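Side-chain contact in exopolysaccharide biosynthesis protein (Pantoea stewartii subsp. stewartii DC283, PDB 6TGF), which probably acts as a hydrolase that modifies the glycan of the bacterial biofilm, with a trimeric, bacteriophage tailspike-like parallel beta-helix fold: residues I593-K598 against A602-S607. Sequence-based numbering, arbitrary orientation.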
loop_
_atom_site.group_PDB
_atom_site.type_symbol
_atom_site.label_atom_id
_atom_site.label_comp_id
_atom_site.label_asym_id
_atom_site.label_seq_id
_atom_site.Cartn_x
_atom_site.Cartn_y
_atom_site.Cartn_z
ATOM N N ILE B 593 -29.471 -25.385 -27.308
ATOM C CA ILE B 593 -30.512 -25.885 -26.361
ATOM C C ILE B 593 -31.212 -24.686 -25.714
ATOM O O ILE B 593 -30.524 -23.901 -25.035
ATOM C CB ILE B 593 -29.885 -26.815 -25.301
ATOM C CG1 ILE B 593 -29.185 -28.014 -25.944
ATOM C CG2 ILE B 593 -30.922 -27.253 -24.275
ATOM C CD1 ILE B 593 -28.190 -28.701 -25.042
ATOM N N HIS B 594 -32.529 -24.569 -25.910
ATOM C CA HIS B 594 -33.396 -23.531 -25.291
ATOM C C HIS B 594 -34.105 -24.129 -24.073
ATOM O O HIS B 594 -34.618 -25.258 -24.185
ATOM C CB HIS B 594 -34.388 -22.971 -26.317
ATOM C CG HIS B 594 -33.737 -22.482 -27.566
ATOM N ND1 HIS B 594 -33.688 -23.242 -28.719
ATOM C CD2 HIS B 594 -33.102 -21.325 -27.847
ATOM C CE1 HIS B 594 -33.056 -22.568 -29.658
ATOM N NE2 HIS B 594 -32.686 -21.388 -29.147
ATOM N N VAL B 595 -34.104 -23.399 -22.953
ATOM C CA VAL B 595 -34.830 -23.751 -21.696
ATOM C C VAL B 595 -35.473 -22.470 -21.157
ATOM O O VAL B 595 -34.737 -21.485 -20.968
ATOM C CB VAL B 595 -33.889 -24.391 -20.654
ATOM C CG1 VAL B 595 -34.612 -24.720 -19.356
ATOM C CG2 VAL B 595 -33.194 -25.629 -21.200
ATOM N N GLN B 596 -36.792 -22.483 -20.943
ATOM C CA GLN B 596 -37.545 -21.372 -20.302
ATOM C C GLN B 596 -38.340 -21.929 -19.118
ATOM O O GLN B 596 -39.021 -22.956 -19.300
ATOM C CB GLN B 596 -38.489 -20.691 -21.294
ATOM C CG GLN B 596 -39.069 -19.382 -20.769
ATOM C CD GLN B 596 -40.242 -18.878 -21.574
ATOM O OE1 GLN B 596 -41.039 -19.649 -22.102
ATOM N NE2 GLN B 596 -40.367 -17.564 -21.660
ATOM N N ARG B 597 -38.251 -21.275 -17.957
ATOM C CA ARG B 597 -39.145 -21.541 -16.801
ATOM C C ARG B 597 -40.554 -21.077 -17.184
ATOM O O ARG B 597 -40.717 -19.879 -17.486
ATOM C CB ARG B 597 -38.660 -20.830 -15.533
ATOM C CG ARG B 597 -39.538 -21.098 -14.318
ATOM C CD ARG B 597 -39.119 -20.359 -13.063
ATOM N NE ARG B 597 -40.229 -20.244 -12.122
ATOM C CZ ARG B 597 -40.162 -19.673 -10.921
ATOM N NH1 ARG B 597 -39.025 -19.155 -10.484
ATOM N NH2 ARG B 597 -41.239 -19.625 -10.156
ATOM N N LYS B 598 -41.523 -21.998 -17.182
ATOM C CA LYS B 598 -42.946 -21.727 -17.518
ATOM C C LYS B 598 -43.683 -21.322 -16.236
ATOM O O LYS B 598 -43.009 -21.144 -15.202
ATOM C CB LYS B 598 -43.571 -22.961 -18.177
ATOM C CG LYS B 598 -42.809 -23.513 -19.374
ATOM C CD LYS B 598 -42.596 -22.502 -20.483
ATOM C CE LYS B 598 -41.970 -23.106 -21.721
ATOM N NZ LYS B 598 -41.871 -22.119 -22.821
ATOM N N ALA B 602 -40.214 -25.949 -16.026
ATOM C CA ALA B 602 -39.617 -25.443 -17.284
ATOM C C ALA B 602 -39.825 -26.483 -18.387
ATOM O O ALA B 602 -40.035 -27.666 -18.055
ATOM C CB ALA B 602 -38.151 -25.148 -17.075
ATOM N N GLU B 603 -39.784 -26.043 -19.647
ATOM C CA GLU B 603 -39.782 -26.916 -20.852
ATOM C C GLU B 603 -38.583 -26.525 -21.720
ATOM O O GLU B 603 -38.069 -25.407 -21.534
ATOM C CB GLU B 603 -41.112 -26.799 -21.597
ATOM C CG GLU B 603 -42.254 -27.500 -20.882
ATOM C CD GLU B 603 -43.655 -27.100 -21.312
ATOM O OE1 GLU B 603 -43.784 -26.255 -22.218
ATOM O OE2 GLU B 603 -44.620 -27.637 -20.732
ATOM N N ALA B 604 -38.148 -27.421 -22.609
ATOM C CA ALA B 604 -36.933 -27.258 -23.440
ATOM C C ALA B 604 -37.251 -27.526 -24.915
ATOM O O ALA B 604 -38.377 -27.961 -25.219
ATOM C CB ALA B 604 -35.841 -28.169 -22.935
ATOM N N SER B 605 -36.275 -27.252 -25.783
ATOM C CA SER B 605 -36.310 -27.443 -27.257
ATOM C C SER B 605 -34.928 -27.085 -27.811
ATOM O O SER B 605 -34.354 -26.086 -27.330
ATOM C CB SER B 605 -37.398 -26.610 -27.891
ATOM O OG SER B 605 -37.260 -26.580 -29.304
ATOM N N TRP B 606 -34.401 -27.871 -28.756
ATOM C CA TRP B 606 -32.998 -27.729 -29.230
ATOM C C TRP B 606 -32.897 -27.887 -30.752
ATOM O O TRP B 606 -33.598 -28.748 -31.316
ATOM C CB TRP B 606 -32.079 -28.707 -28.485
ATOM C CG TRP B 606 -32.224 -30.145 -28.881
ATOM C CD1 TRP B 606 -33.191 -31.020 -28.478
ATOM C CD2 TRP B 606 -31.344 -30.889 -29.743
ATOM N NE1 TRP B 606 -32.978 -32.253 -29.036
ATOM C CE2 TRP B 606 -31.853 -32.203 -29.816
ATOM C CE3 TRP B 606 -30.183 -30.574 -30.461
ATOM C CZ2 TRP B 606 -31.241 -33.195 -30.581
ATOM C CZ3 TRP B 606 -29.580 -31.555 -31.217
ATOM C CH2 TRP B 606 -30.103 -32.847 -31.274
ATOM N N SER B 607 -32.044 -27.061 -31.368
ATOM C CA SER B 607 -31.662 -27.082 -32.804
ATOM C C SER B 607 -30.170 -27.417 -32.918
ATOM O O SER B 607 -29.512 -27.521 -31.866
ATOM C CB SER B 607 -31.981 -25.762 -33.455
ATOM O OG SER B 607 -31.479 -24.681 -32.683
HETATM O O HOH W 1 -35.337 -25.336 -30.570
#
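H594 meets S605 through both its backbone and its ring, and so illustrates how a side chain can reinforce the strand pairing from which it springs. The two backbones exchange a pair of hydrogen bonds, H594 N to S605 O at 2.8 Å and S605 N to H594 O at 3.0 Å. With CG turned back beside its own backbone N (chi1 -53°), the imidazole brings ND1 to the same S605 oxygen, which lies off the ring edge near its plane; this third bond, from H594 ND1 to S605 O, is weak at 3.2 Å. A water joins H594 ND1 to S605 OG, tying the two side chains together as well, while NE2 makes a weak hydrogen bond to E560 on the neighbouring strand.

Further along that face is E603, and K598, just past the end of its strand, crosses it at about a right angle. The lysine chain bends at chi2 (-57°), laying CE 3.7 Å from E603 OE1, yet NZ bonds Q596 OE1 at 2.7 Å in the plane of that amide and also T587 of a second subunit. The E603 carboxylate is likewise held by that subunit, through T573, G572 and N571, so these polar groups lie at the contact between subunits.

The face of I593, V595, A602, A604 and W606 is largely apolar; R597 stands at its end, NH1 bonded to the carbonyl O of S552. V595 straddles two alanines, CG2 lying 4.1 Å from A604 CB and CG1 turned to A602, and I593 CG1 rests 3.9 Å from W606 CB while the indole leads away. I593 and V595 also pack on strand 626-633. Residues 593-597 and 602-607 are thus the arms of an antiparallel beta hairpin, one side facing another five-stranded sheet and the other a neighbouring subunit, in a beta-sandwich-like domain following the parallel beta-helix.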